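Local coordinates for MIP07328p (PDB 6FKK), which probably acts as a chemorepellent axon guidance cue that binds a semaphorin receptor through its sema domain, followed in this construct by a plexin repeat (PSI), at residues 496-501 and 517-522; 476-481 and 504-509; 489-494 and 525-530; 401-406 and 419-424. All blocks are in the same frame, centred on the assembly; numbering follows the deposited sequence.

Contact 1: residues 496-501 and 517-522; sequences AWDLQT and KTYLQS
Trp-497 and Leu-520 form an antiparallel hydrogen-bonded pair. Trp-497 N gives a nearly straight bond (175°) to Leu-520 O at 3.1 Å. The return bond runs from Leu-520 N to Trp-497 O at 2.9 Å. Next to them, Asp-498 and Tyr-519 are a non-hydrogen-bonded pair. Leu-499 N then reaches Thr-518 O at 3.1 Å and extends the pairing past the strand.

The firmly held part is the face with Asp-498 and Tyr-519, both buried. Asp-498 CG, anti to the backbone N (chi1 -171°), lies beside Tyr-519 CE1. The carboxylate and the ring are turned 48° apart. Ala-496 CB packs against the same ring at CD2. The hydroxyl of Tyr-519 bonds to His-512. Asp-498 OD1 takes two donors from opposite faces of its plane: Thr-518 OG1 on the syn side at 3.1 Å, and Gln-500 N in an Asx turn. OD2 pairs with Lys-505 and accepts from Thr-501 OG1.

The outer side holds the partly exposed Leu-499, Leu-520 and Thr-518 and the exposed Gln-500. Leu-499 CD1 meets Leu-520 CD1 at 4.0 Å. Gln-500 crosses Thr-518 at about a right angle.

Replacing Asp-498 by an alanine would probably leave Thr-518 OG1 and the amide of Gln-500 without their shared acceptor, and Lys-505 without its counter-charge. One carboxylate thus ties the turn after strand 495-498 to strand 503-506, through Lys-505, and to Thr-518, just before strand 519-520.

Contact 2: residues 476-481 and 504-509; sequences HHCSHI and CKNLAT
Cys-478 and Cys-504 face each other with different first torsions. Cys-478 SG is anti to its carbonyl carbon (chi1 -48°) and bonds to Cys-495. Cys-504 SG is anti to the backbone N (chi1 -171°) and bonds to Cys-487. Two disulfides therefore pass close together, although these two cysteines are not partners. Cys-478 CB lies 4.4 Å from Cys-504 SG.

Ile-481 covers the second sulfur. Its CG2 branch touches Cys-504 SG at 3.6 Å. Cys-478 and Ile-481 are the ends of a type I beta turn, and both lean on Cys-504.

On the other side, Asn-506 lies alongside Cys-478. Its ND2 is 3.9 Å from Cys-478 SG, a packing contact. The amide oxygen is used within its own segment. Asn-506 OD1 accepts from Ala-508 N in the carbonyl plane at 2.7 Å, and from Thr-509 N above that plane at 3.0 Å. This Asx turn and Asx motif fix the rotation of the amide and shape the chain after strand 503-506. His-476 CB approaches ND2 more loosely, while its ring bonds to Asp-492 and His-392.

Closely packed disulfides around a very small sheet are the mark of the cysteine-rich PSI domain, here where it leaves the sema domain.

Contact 3: residues 489-494 and 525-530; sequences SLQDPI and STKKAA
Lys-527 reaches across from the first turn of helix 527-533 to the C-terminal end of helix 484-489. Its NZ donates to Ser-489 O at 3.0 Å, in the carbonyl plane. A weak bond runs from Lys-527 NZ to Leu-490 O at 3.4 Å. NZ also bonds to Val-437 O, on strand 432-442 of the sema domain. The ammonium group is thus held by carbonyl oxygens. Ser-489 O, at the C-terminal end of helix 484-489, probably shares in the negative end of the helix dipole, which would suit the ammonium. The chain is bent at chi2 (-147°), and CD and CE run close to Ser-489 O.

Gln-491 works in the opposite direction. Its NE2 gives a bond to Ser-525 O at 2.9 Å. The acceptor lies in the plane of the amide group, but the donor stands above the plane of the Ser-525 carbonyl. A weak bond to Ser-522 O is a second use of NE2. The other end of the amide, Gln-491 OE1, lies 3.3 Å from Lys-527 CE, and the two side chains cross at a slant.

Ser-489 OG is near Lys-527 O at 3.2 Å and also bonds to Leu-485 O in its own helix. Ser-525 OG pairs with Ser-522 OG.

A methionine in place of Lys-527 has no ammonium group, and would probably leave Ser-489 O without its charged partner and the tie to Val-437 undone.

Gln-491, with positive phi (58°), ends the helical run. This is a helix C-terminus whose last carbonyl binds a lysine, joining the two short helices of the PSI domain.

Contact 4: residues 401-406 and 419-424; sequences AYYDVI and INILST
Tyr-403 lays its ring against strand 414-423 and meets three residues in three ways. Ile-419 CD1 sits over one face of the ring, 4.2 Å from Tyr-403 CG. Asn-420 O comes to the edge, near the ring plane, 3.6 Å from Tyr-403 CD1. Ile-421 CG1 approaches Tyr-403 CE1 obliquely at 3.9 Å. The side chain takes the position beside the backbone N (chi1 -57°), which swings the ring over to the partner strand.

Ile-419 fills the space between the strands with both branches. CG1 lies between the backbone N and the carbonyl carbon (chi1 65°), and this sends CD1 over the tyrosine. Ile-419 CG2 turns the other way, 3.6 Å from Asp-404 O. Ile-419 CG2 also meets Val-405 CG2 at 3.9 Å, the two side chains crossing at a slant. Further along, Ile-406 CD1 rests on Asn-420 OD1 at 3.8 Å, while Asn-420 ND2 bonds to Leu-376 O.

The segments join by side chains. Their strand axes run 141° apart and come no closer than 6.3 Å. Backbone pairing of the two strands continues at Ile-406 with Phe-418. Past that point each strand still bonds to its outer neighbour: Tyr-403 to Val-395, Ile-419 to Val-436. Leu-523 of the PSI region touches Tyr-403.

This is the splayed open end of the hairpin 402-410 and 414-423. The two strands are the middle pair of a four-stranded antiparallel sheet, as in the blades of the sema beta-propeller.

Overall arrangement
Contact 4 comes first along the chain and belongs to the sema domain. It lies within one four-stranded sheet. The other three lie in the PSI region, with centres 12 to 14 Å apart. Contacts 1 and 2 share the small sheet of strands 503-506, 495-498 and 519-520. Contact 1 is nested inside the loop closed by contact 3, and contact 2 crosses both. This interleaving ties a short chain into a compact unit. Contact 3 is about 13 Å from contact 4, centre to centre, and bridges the domains: Pro-493 packs on Val-405, Ile-419 and Tyr-403. His-476 of contact 2 also touches Val-405. The PSI domain is thus seated against this sheet of the propeller.

Contact 1: residues 496-501 and 517-522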
loop_
_atom_site.group_PDB
_atom_site.type_symbol
_atom_site.label_atom_id
_atom_site.label_comp_id
_atom_site.label_asym_id
_atom_site.label_seq_id
_atom_site.Cartn_x
_atom_site.Cartn_y
_atom_site.Cartn_z
ATOM N N ALA A 496 -2.108 -0.208 -29.603
ATOM C CA ALA A 496 -1.517 -0.684 -30.844
ATOM C C ALA A 496 -2.025 0.182 -31.985
ATOM O O ALA A 496 -3.099 0.783 -31.900
ATOM C CB ALA A 496 -1.843 -2.162 -31.099
ATOM N N TRP A 497 -1.242 0.248 -33.059
ATOM C CA TRP A 497 -1.540 1.118 -34.192
ATOM C C TRP A 497 -2.134 0.304 -35.334
ATOM O O TRP A 497 -1.490 -0.619 -35.843
ATOM C CB TRP A 497 -0.287 1.852 -34.664
ATOM C CG TRP A 497 -0.544 2.733 -35.841
ATOM C CD1 TRP A 497 -0.234 2.476 -37.144
ATOM C CD2 TRP A 497 -1.184 4.013 -35.824
ATOM N NE1 TRP A 497 -0.634 3.521 -37.941
ATOM C CE2 TRP A 497 -1.222 4.477 -37.154
ATOM C CE3 TRP A 497 -1.725 4.814 -34.814
ATOM C CZ2 TRP A 497 -1.774 5.708 -37.499
ATOM C CZ3 TRP A 497 -2.276 6.032 -35.158
ATOM C CH2 TRP A 497 -2.297 6.468 -36.489
ATOM N N ASP A 498 -3.351 0.656 -35.738
ATOM C CA ASP A 498 -3.995 0.021 -36.880
ATOM C C ASP A 498 -3.538 0.700 -38.165
ATOM O O ASP A 498 -3.610 1.926 -38.289
ATOM C CB ASP A 498 -5.518 0.099 -36.744
ATOM C CG ASP A 498 -6.246 -0.736 -37.788
ATOM O OD1 ASP A 498 -5.573 -1.417 -38.589
ATOM O OD2 ASP A 498 -7.497 -0.719 -37.803
ATOM N N LEU A 499 -3.057 -0.097 -39.119
ATOM C CA LEU A 499 -2.658 0.464 -40.403
ATOM C C LEU A 499 -3.851 0.660 -41.327
ATOM O O LEU A 499 -3.813 1.534 -42.200
ATOM C CB LEU A 499 -1.614 -0.430 -41.070
ATOM C CG LEU A 499 -0.240 -0.437 -40.401
ATOM C CD1 LEU A 499 0.729 -1.332 -41.160
ATOM C CD2 LEU A 499 0.292 0.980 -40.305
ATOM N N GLN A 500 -4.907 -0.137 -41.151
ATOM C CA GLN A 500 -6.110 0.036 -41.957
ATOM C C GLN A 500 -6.768 1.379 -41.674
ATOM O O GLN A 500 -7.137 2.111 -42.597
ATOM C CB GLN A 500 -7.092 -1.104 -41.695
ATOM C CG GLN A 500 -6.713 -2.422 -42.339
ATOM C CD GLN A 500 -7.828 -3.441 -42.249
ATOM O OE1 GLN A 500 -8.757 -3.294 -41.455
ATOM N NE2 GLN A 500 -7.746 -4.478 -43.070
ATOM N N THR A 501 -6.937 1.713 -40.398
ATOM C CA THR A 501 -7.482 2.999 -39.981
ATOM C C THR A 501 -6.444 3.686 -39.109
ATOM O O THR A 501 -6.072 3.160 -38.056
ATOM C CB THR A 501 -8.794 2.832 -39.213
ATOM O OG1 THR A 501 -8.527 2.278 -37.919
ATOM C CG2 THR A 501 -9.734 1.907 -39.965
ATOM N N LYS A 517 -4.139 -8.417 -37.296
ATOM C CA LYS A 517 -2.996 -8.722 -38.152
ATOM C C LYS A 517 -2.385 -7.462 -38.751
ATOM O O LYS A 517 -1.184 -7.436 -39.043
ATOM C CB LYS A 517 -3.410 -9.691 -39.261
ATOM C CG LYS A 517 -3.699 -11.102 -38.774
ATOM C CD LYS A 517 -2.504 -11.671 -38.021
ATOM C CE LYS A 517 -2.790 -13.063 -37.475
ATOM N NZ LYS A 517 -3.022 -14.061 -38.558
ATOM N N THR A 518 -3.185 -6.415 -38.937
ATOM C CA THR A 518 -2.707 -5.155 -39.487
ATOM C C THR A 518 -2.228 -4.183 -38.414
ATOM O O THR A 518 -2.060 -2.994 -38.703
ATOM C CB THR A 518 -3.807 -4.496 -40.329
ATOM O OG1 THR A 518 -4.985 -4.324 -39.530
ATOM C CG2 THR A 518 -4.140 -5.357 -41.539
ATOM N N TYR A 519 -2.001 -4.656 -37.193
ATOM C CA TYR A 519 -1.618 -3.795 -36.084
ATOM C C TYR A 519 -0.108 -3.835 -35.873
ATOM O O TYR A 519 0.561 -4.811 -36.220
ATOM C CB TYR A 519 -2.330 -4.205 -34.790
ATOM C CG TYR A 519 -3.826 -3.946 -34.761
ATOM C CD1 TYR A 519 -4.535 -3.661 -35.922
ATOM C CD2 TYR A 519 -4.527 -3.978 -33.562
ATOM C CE1 TYR A 519 -5.898 -3.427 -35.892
ATOM C CE2 TYR A 519 -5.890 -3.743 -33.521
ATOM C CZ TYR A 519 -6.570 -3.467 -34.689
ATOM O OH TYR A 519 -7.925 -3.232 -34.652
ATOM N N LEU A 520 0.421 -2.759 -35.292
ATOM C CA LEU A 520 1.844 -2.638 -35.011
ATOM C C LEU A 520 2.056 -2.268 -33.551
ATOM O O LEU A 520 1.360 -1.402 -33.012
ATOM C CB LEU A 520 2.508 -1.586 -35.911
ATOM C CG LEU A 520 2.658 -1.927 -37.393
ATOM C CD1 LEU A 520 3.327 -0.780 -38.132
ATOM C CD2 LEU A 520 3.447 -3.215 -37.570
ATOM N N GLN A 521 3.023 -2.928 -32.916
ATOM C CA GLN A 521 3.404 -2.619 -31.546
ATOM C C GLN A 521 4.811 -3.146 -31.307
ATOM O O GLN A 521 5.159 -4.231 -31.779
ATOM C CB GLN A 521 2.429 -3.226 -30.530
ATOM C CG GLN A 521 2.735 -2.867 -29.083
ATOM C CD GLN A 521 1.748 -3.479 -28.106
ATOM O OE1 GLN A 521 1.809 -4.672 -27.810
ATOM N NE2 GLN A 521 0.831 -2.660 -27.601
ATOM N N SER A 522 5.612 -2.373 -30.576
ATOM C CA SER A 522 6.997 -2.745 -30.288
ATOM C C SER A 522 7.300 -2.352 -28.846
ATOM O O SER A 522 7.503 -1.171 -28.548
ATOM C CB SER A 522 7.963 -2.080 -31.262
ATOM O OG SER A 522 9.289 -2.524 -31.038
#

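Contact 2: residues 476-481 and 504-509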
loop_
_atom_site.group_PDB
_atom_site.type_symbol
_atom_site.label_atom_id
_atom_site.label_comp_id
_atom_site.label_asym_id
_atom_site.label_seq_id
_atom_site.Cartn_x
_atom_site.Cartn_y
_atom_site.Cartn_z
ATOM N N HIS A 476 -5.181 4.835 -19.803
ATOM C CA HIS A 476 -4.340 4.567 -20.960
ATOM C C HIS A 476 -4.660 5.592 -22.035
ATOM O O HIS A 476 -5.832 5.821 -22.348
ATOM C CB HIS A 476 -4.557 3.146 -21.489
ATOM C CG HIS A 476 -4.177 2.074 -20.516
ATOM N ND1 HIS A 476 -2.872 1.677 -20.319
ATOM C CD2 HIS A 476 -4.930 1.311 -19.689
ATOM C CE1 HIS A 476 -2.837 0.717 -19.411
ATOM N NE2 HIS A 476 -4.074 0.477 -19.013
ATOM N N HIS A 477 -3.617 6.205 -22.597
ATOM C CA HIS A 477 -3.772 7.317 -23.525
ATOM C C HIS A 477 -3.854 6.872 -24.980
ATOM O O HIS A 477 -3.393 7.604 -25.867
ATOM C CB HIS A 477 -2.623 8.312 -23.347
ATOM C CG HIS A 477 -2.356 8.683 -21.922
ATOM N ND1 HIS A 477 -3.044 9.685 -21.272
ATOM C CD2 HIS A 477 -1.468 8.193 -21.025
ATOM C CE1 HIS A 477 -2.596 9.793 -20.035
ATOM N NE2 HIS A 477 -1.640 8.899 -19.859
ATOM N N CYS A 478 -4.421 5.696 -25.258
ATOM C CA CYS A 478 -4.516 5.245 -26.644
ATOM C C CYS A 478 -5.402 6.178 -27.459
ATOM O O CYS A 478 -5.020 6.624 -28.546
ATOM C CB CYS A 478 -5.054 3.813 -26.716
ATOM S SG CYS A 478 -4.294 2.587 -25.619
ATOM N N SER A 479 -6.592 6.491 -26.943
ATOM C CA SER A 479 -7.536 7.323 -27.679
ATOM C C SER A 479 -7.152 8.795 -27.684
ATOM O O SER A 479 -7.825 9.588 -28.351
ATOM C CB SER A 479 -8.940 7.163 -27.094
ATOM O OG SER A 479 -8.969 7.543 -25.730
ATOM N N HIS A 480 -6.097 9.180 -26.970
ATOM C CA HIS A 480 -5.674 10.572 -26.913
ATOM C C HIS A 480 -4.479 10.874 -27.805
ATOM O O HIS A 480 -4.107 12.045 -27.936
ATOM C CB HIS A 480 -5.348 10.969 -25.468
ATOM C CG HIS A 480 -6.546 11.029 -24.572
ATOM N ND1 HIS A 480 -7.273 9.912 -24.223
ATOM C CD2 HIS A 480 -7.146 12.074 -23.958
ATOM C CE1 HIS A 480 -8.269 10.266 -23.430
ATOM N NE2 HIS A 480 -8.214 11.574 -23.253
ATOM N N ILE A 481 -3.870 9.863 -28.418
ATOM C CA ILE A 481 -2.767 10.056 -29.351
ATOM C C ILE A 481 -3.284 9.789 -30.757
ATOM O O ILE A 481 -3.988 8.798 -30.992
ATOM C CB ILE A 481 -1.565 9.155 -29.010
ATOM C CG1 ILE A 481 -0.453 9.321 -30.049
ATOM C CG2 ILE A 481 -1.985 7.700 -28.890
ATOM C CD1 ILE A 481 0.102 10.727 -30.124
ATOM N N CYS A 504 -4.801 4.971 -33.138
ATOM C CA CYS A 504 -4.172 4.199 -32.072
ATOM C C CYS A 504 -5.274 3.583 -31.216
ATOM O O CYS A 504 -6.023 4.302 -30.547
ATOM C CB CYS A 504 -3.251 5.093 -31.246
ATOM S SG CYS A 504 -2.177 4.267 -30.031
ATOM N N LYS A 505 -5.380 2.256 -31.234
ATOM C CA LYS A 505 -6.511 1.555 -30.642
ATOM C C LYS A 505 -6.129 0.886 -29.327
ATOM O O LYS A 505 -4.982 0.484 -29.118
ATOM C CB LYS A 505 -7.074 0.504 -31.605
ATOM C CG LYS A 505 -7.804 1.092 -32.800
ATOM C CD LYS A 505 -8.383 0.006 -33.692
ATOM C CE LYS A 505 -9.157 0.606 -34.856
ATOM N NZ LYS A 505 -9.698 -0.445 -35.763
ATOM N N ASN A 506 -7.120 0.768 -28.447
ATOM C CA ASN A 506 -6.972 0.088 -27.168
ATOM C C ASN A 506 -7.337 -1.380 -27.351
ATOM O O ASN A 506 -8.445 -1.698 -27.794
ATOM C CB ASN A 506 -7.860 0.751 -26.114
ATOM C CG ASN A 506 -7.674 0.166 -24.727
ATOM O OD1 ASN A 506 -7.777 -1.043 -24.525
ATOM N ND2 ASN A 506 -7.404 1.032 -23.756
ATOM N N LEU A 507 -6.410 -2.276 -27.002
ATOM C CA LEU A 507 -6.636 -3.697 -27.239
ATOM C C LEU A 507 -7.633 -4.309 -26.261
ATOM O O LEU A 507 -8.197 -5.367 -26.559
ATOM C CB LEU A 507 -5.314 -4.462 -27.170
ATOM C CG LEU A 507 -4.278 -4.123 -28.242
ATOM C CD1 LEU A 507 -3.079 -5.045 -28.137
ATOM C CD2 LEU A 507 -4.898 -4.211 -29.621
ATOM N N ALA A 508 -7.865 -3.676 -25.112
ATOM C CA ALA A 508 -8.775 -4.241 -24.122
ATOM C C ALA A 508 -10.215 -3.780 -24.318
ATOM O O ALA A 508 -11.145 -4.579 -24.163
ATOM C CB ALA A 508 -8.308 -3.888 -22.709
ATOM N N THR A 509 -10.418 -2.507 -24.658
ATOM C CA THR A 509 -11.754 -1.938 -24.803
ATOM C C THR A 509 -12.262 -1.973 -26.241
ATOM O O THR A 509 -13.381 -2.432 -26.488
ATOM C CB THR A 509 -11.772 -0.494 -24.285
ATOM O OG1 THR A 509 -10.851 0.306 -25.040
ATOM C CG2 THR A 509 -11.388 -0.446 -22.811
#

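Contact 3: residues 489-494 and 525-530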
loop_
_atom_site.group_PDB
_atom_site.type_symbol
_atom_site.label_atom_id
_atom_site.label_comp_id
_atom_site.label_asym_id
_atom_site.label_seq_id
_atom_site.Cartn_x
_atom_site.Cartn_y
_atom_site.Cartn_z
ATOM N N SER A 489 5.911 4.905 -29.907
ATOM C CA SER A 489 6.857 5.403 -28.913
ATOM C C SER A 489 6.302 5.320 -27.501
ATOM O O SER A 489 7.080 5.277 -26.543
ATOM C CB SER A 489 7.252 6.847 -29.227
ATOM O OG SER A 489 7.986 6.928 -30.437
ATOM N N LEU A 490 4.975 5.301 -27.349
ATOM C CA LEU A 490 4.384 5.198 -26.019
ATOM C C LEU A 490 4.776 3.889 -25.346
ATOM O O LEU A 490 5.026 3.853 -24.136
ATOM C CB LEU A 490 2.863 5.323 -26.113
ATOM C CG LEU A 490 2.090 5.385 -24.794
ATOM C CD1 LEU A 490 2.465 6.633 -24.002
ATOM C CD2 LEU A 490 0.589 5.334 -25.044
ATOM N N GLN A 491 4.843 2.805 -26.122
ATOM C CA GLN A 491 5.210 1.479 -25.627
ATOM C C GLN A 491 4.284 1.008 -24.507
ATOM O O GLN A 491 4.687 0.238 -23.632
ATOM C CB GLN A 491 6.672 1.436 -25.180
ATOM C CG GLN A 491 7.646 1.515 -26.339
ATOM C CD GLN A 491 9.076 1.285 -25.909
ATOM O OE1 GLN A 491 9.544 1.866 -24.931
ATOM N NE2 GLN A 491 9.779 0.422 -26.636
ATOM N N ASP A 492 3.036 1.469 -24.529
ATOM C CA ASP A 492 2.005 0.913 -23.664
ATOM C C ASP A 492 1.547 -0.421 -24.242
ATOM O O ASP A 492 1.151 -0.475 -25.411
ATOM C CB ASP A 492 0.819 1.878 -23.546
ATOM C CG ASP A 492 -0.133 1.525 -22.405
ATOM O OD1 ASP A 492 -0.479 0.335 -22.246
ATOM O OD2 ASP A 492 -0.541 2.449 -21.667
ATOM N N PRO A 493 1.599 -1.513 -23.471
ATOM C CA PRO A 493 1.200 -2.821 -24.021
ATOM C C PRO A 493 -0.249 -2.881 -24.469
ATOM O O PRO A 493 -0.619 -3.828 -25.174
ATOM C CB PRO A 493 1.460 -3.786 -22.854
ATOM C CG PRO A 493 1.424 -2.923 -21.635
ATOM C CD PRO A 493 1.999 -1.604 -22.057
ATOM N N ILE A 494 -1.071 -1.901 -24.100
ATOM C CA ILE A 494 -2.486 -1.927 -24.442
ATOM C C ILE A 494 -2.814 -1.103 -25.686
ATOM O O ILE A 494 -3.894 -1.291 -26.267
ATOM C CB ILE A 494 -3.333 -1.456 -23.242
ATOM C CG1 ILE A 494 -4.667 -2.196 -23.196
ATOM C CG2 ILE A 494 -3.556 0.046 -23.292
ATOM C CD1 ILE A 494 -5.389 -2.028 -21.882
ATOM N N SER A 525 12.008 -2.796 -27.635
ATOM C CA SER A 525 12.918 -2.028 -28.470
ATOM C C SER A 525 13.122 -0.651 -27.856
ATOM O O SER A 525 12.554 -0.319 -26.810
ATOM C CB SER A 525 12.383 -1.903 -29.902
ATOM O OG SER A 525 11.180 -1.153 -29.931
ATOM N N THR A 526 13.949 0.154 -28.517
ATOM C CA THR A 526 14.080 1.555 -28.150
ATOM C C THR A 526 12.844 2.322 -28.603
ATOM O O THR A 526 12.149 1.922 -29.542
ATOM C CB THR A 526 15.333 2.162 -28.785
ATOM O OG1 THR A 526 16.386 1.192 -28.787
ATOM C CG2 THR A 526 15.789 3.389 -28.003
ATOM N N LYS A 527 12.565 3.434 -27.919
ATOM C CA LYS A 527 11.436 4.265 -28.321
ATOM C C LYS A 527 11.648 4.859 -29.706
ATOM O O LYS A 527 10.676 5.160 -30.410
ATOM C CB LYS A 527 11.198 5.365 -27.288
ATOM C CG LYS A 527 10.845 4.831 -25.911
ATOM C CD LYS A 527 9.898 5.763 -25.184
ATOM C CE LYS A 527 9.176 5.027 -24.074
ATOM N NZ LYS A 527 7.900 5.695 -23.701
ATOM N N LYS A 528 12.906 5.032 -30.119
ATOM C CA LYS A 528 13.185 5.407 -31.499
ATOM C C LYS A 528 13.189 4.194 -32.420
ATOM O O LYS A 528 12.813 4.310 -33.590
ATOM C CB LYS A 528 14.522 6.148 -31.593
ATOM C CG LYS A 528 15.729 5.341 -31.140
ATOM C CD LYS A 528 17.025 6.074 -31.452
ATOM C CE LYS A 528 18.238 5.314 -30.934
ATOM N NZ LYS A 528 18.261 5.237 -29.446
ATOM N N ALA A 529 13.598 3.028 -31.910
ATOM C CA ALA A 529 13.544 1.813 -32.715
ATOM C C ALA A 529 12.109 1.369 -32.961
ATOM O O ALA A 529 11.829 0.713 -33.970
ATOM C CB ALA A 529 14.340 0.696 -32.039
ATOM N N ALA A 530 11.189 1.718 -32.058
ATOM C CA ALA A 530 9.782 1.391 -32.268
ATOM C C ALA A 530 9.182 2.245 -33.377
ATOM O O ALA A 530 8.516 1.727 -34.280
ATOM C CB ALA A 530 8.998 1.571 -30.967
#

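Contact 4: residues 401-406 and 419-424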
loop_
_atom_site.group_PDB
_atom_site.type_symbol
_atom_site.label_atom_id
_atom_site.label_comp_id
_atom_site.label_asym_id
_atom_site.label_seq_id
_atom_site.Cartn_x
_atom_site.Cartn_y
_atom_site.Cartn_z
ATOM N N ALA A 401 1.870 -11.638 -24.914
ATOM C CA ALA A 401 2.384 -11.734 -23.558
ATOM C C ALA A 401 1.625 -10.791 -22.629
ATOM O O ALA A 401 1.029 -9.799 -23.057
ATOM C CB ALA A 401 3.879 -11.415 -23.520
ATOM N N TYR A 402 1.659 -11.105 -21.338
ATOM C CA TYR A 402 0.927 -10.355 -20.326
ATOM C C TYR A 402 1.905 -9.575 -19.459
ATOM O O TYR A 402 2.880 -10.139 -18.952
ATOM C CB TYR A 402 0.071 -11.291 -19.470
ATOM C CG TYR A 402 -1.006 -11.993 -20.264
ATOM C CD1 TYR A 402 -0.737 -13.172 -20.948
ATOM C CD2 TYR A 402 -2.287 -11.468 -20.345
ATOM C CE1 TYR A 402 -1.718 -13.812 -21.683
ATOM C CE2 TYR A 402 -3.274 -12.100 -21.074
ATOM C CZ TYR A 402 -2.984 -13.271 -21.742
ATOM O OH TYR A 402 -3.962 -13.904 -22.474
ATOM N N TYR A 403 1.646 -8.277 -19.303
ATOM C CA TYR A 403 2.495 -7.392 -18.520
ATOM C C TYR A 403 1.655 -6.650 -17.492
ATOM O O TYR A 403 0.521 -6.254 -17.774
ATOM C CB TYR A 403 3.221 -6.376 -19.410
ATOM C CG TYR A 403 4.059 -6.992 -20.506
ATOM C CD1 TYR A 403 5.390 -7.318 -20.289
ATOM C CD2 TYR A 403 3.520 -7.238 -21.761
ATOM C CE1 TYR A 403 6.161 -7.877 -21.293
ATOM C CE2 TYR A 403 4.281 -7.795 -22.769
ATOM C CZ TYR A 403 5.600 -8.114 -22.530
ATOM O OH TYR A 403 6.357 -8.670 -23.535
ATOM N N ASP A 404 2.217 -6.463 -16.301
ATOM C CA ASP A 404 1.599 -5.609 -15.296
ATOM C C ASP A 404 1.994 -4.161 -15.560
ATOM O O ASP A 404 3.180 -3.819 -15.523
ATOM C CB ASP A 404 2.030 -6.030 -13.892
ATOM C CG ASP A 404 1.451 -7.367 -13.480
ATOM O OD1 ASP A 404 0.588 -7.889 -14.214
ATOM O OD2 ASP A 404 1.858 -7.896 -12.422
ATOM N N VAL A 405 1.010 -3.313 -15.838
ATOM C CA VAL A 405 1.259 -1.883 -15.981
ATOM C C VAL A 405 1.236 -1.260 -14.591
ATOM O O VAL A 405 0.209 -1.285 -13.905
ATOM C CB VAL A 405 0.226 -1.222 -16.904
ATOM C CG1 VAL A 405 0.559 0.251 -17.097
ATOM C CG2 VAL A 405 0.188 -1.944 -18.238
ATOM N N ILE A 406 2.370 -0.709 -14.172
ATOM C CA ILE A 406 2.551 -0.214 -12.814
ATOM C C ILE A 406 2.454 1.304 -12.820
ATOM O O ILE A 406 3.117 1.977 -13.620
ATOM C CB ILE A 406 3.897 -0.678 -12.232
ATOM C CG1 ILE A 406 3.959 -2.207 -12.224
ATOM C CG2 ILE A 406 4.089 -0.121 -10.833
ATOM C CD1 ILE A 406 5.357 -2.758 -12.091
ATOM N N ILE A 419 6.318 -0.685 -17.419
ATOM C CA ILE A 419 6.258 -2.139 -17.377
ATOM C C ILE A 419 7.685 -2.667 -17.320
ATOM O O ILE A 419 8.652 -1.938 -17.542
ATOM C CB ILE A 419 5.504 -2.740 -18.581
ATOM C CG1 ILE A 419 6.259 -2.450 -19.880
ATOM C CG2 ILE A 419 4.080 -2.204 -18.646
ATOM C CD1 ILE A 419 5.679 -3.145 -21.090
ATOM N N ASN A 420 7.807 -3.956 -17.016
ATOM C CA ASN A 420 9.101 -4.615 -16.912
ATOM C C ASN A 420 9.209 -5.709 -17.961
ATOM O O ASN A 420 8.240 -6.429 -18.227
ATOM C CB ASN A 420 9.311 -5.212 -15.517
ATOM C CG ASN A 420 9.467 -4.152 -14.446
ATOM O OD1 ASN A 420 8.661 -4.067 -13.521
ATOM N ND2 ASN A 420 10.509 -3.338 -14.566
ATOM N N ILE A 421 10.391 -5.828 -18.558
ATOM C CA ILE A 421 10.690 -6.875 -19.526
ATOM C C ILE A 421 11.983 -7.548 -19.095
ATOM O O ILE A 421 13.010 -6.878 -18.927
ATOM C CB ILE A 421 10.813 -6.327 -20.958
ATOM C CG1 ILE A 421 9.447 -5.869 -21.477
ATOM C CG2 ILE A 421 11.414 -7.374 -21.882
ATOM C CD1 ILE A 421 9.498 -5.284 -22.869
ATOM N N LEU A 422 11.936 -8.863 -18.909
ATOM C CA LEU A 422 13.085 -9.644 -18.468
ATOM C C LEU A 422 13.633 -10.421 -19.658
ATOM O O LEU A 422 12.903 -11.198 -20.284
ATOM C CB LEU A 422 12.696 -10.588 -17.331
ATOM C CG LEU A 422 13.819 -11.390 -16.671
ATOM C CD1 LEU A 422 14.823 -10.458 -16.017
ATOM C CD2 LEU A 422 13.256 -12.375 -15.657
ATOM N N SER A 423 14.909 -10.210 -19.967
ATOM C CA SER A 423 15.551 -10.826 -21.120
ATOM C C SER A 423 16.300 -12.086 -20.707
ATOM O O SER A 423 16.989 -12.107 -19.682
ATOM C CB SER A 423 16.511 -9.844 -21.794
ATOM O OG SER A 423 17.506 -9.403 -20.888
ATOM N N THR A 424 16.164 -13.135 -21.516
ATOM C CA THR A 424 16.822 -14.416 -21.287
ATOM C C THR A 424 17.913 -14.605 -22.332
ATOM O O THR A 424 17.625 -14.653 -23.533
ATOM C CB THR A 424 15.820 -15.569 -21.344
ATOM O OG1 THR A 424 14.987 -15.541 -20.179
ATOM C CG2 THR A 424 16.546 -16.905 -21.413
#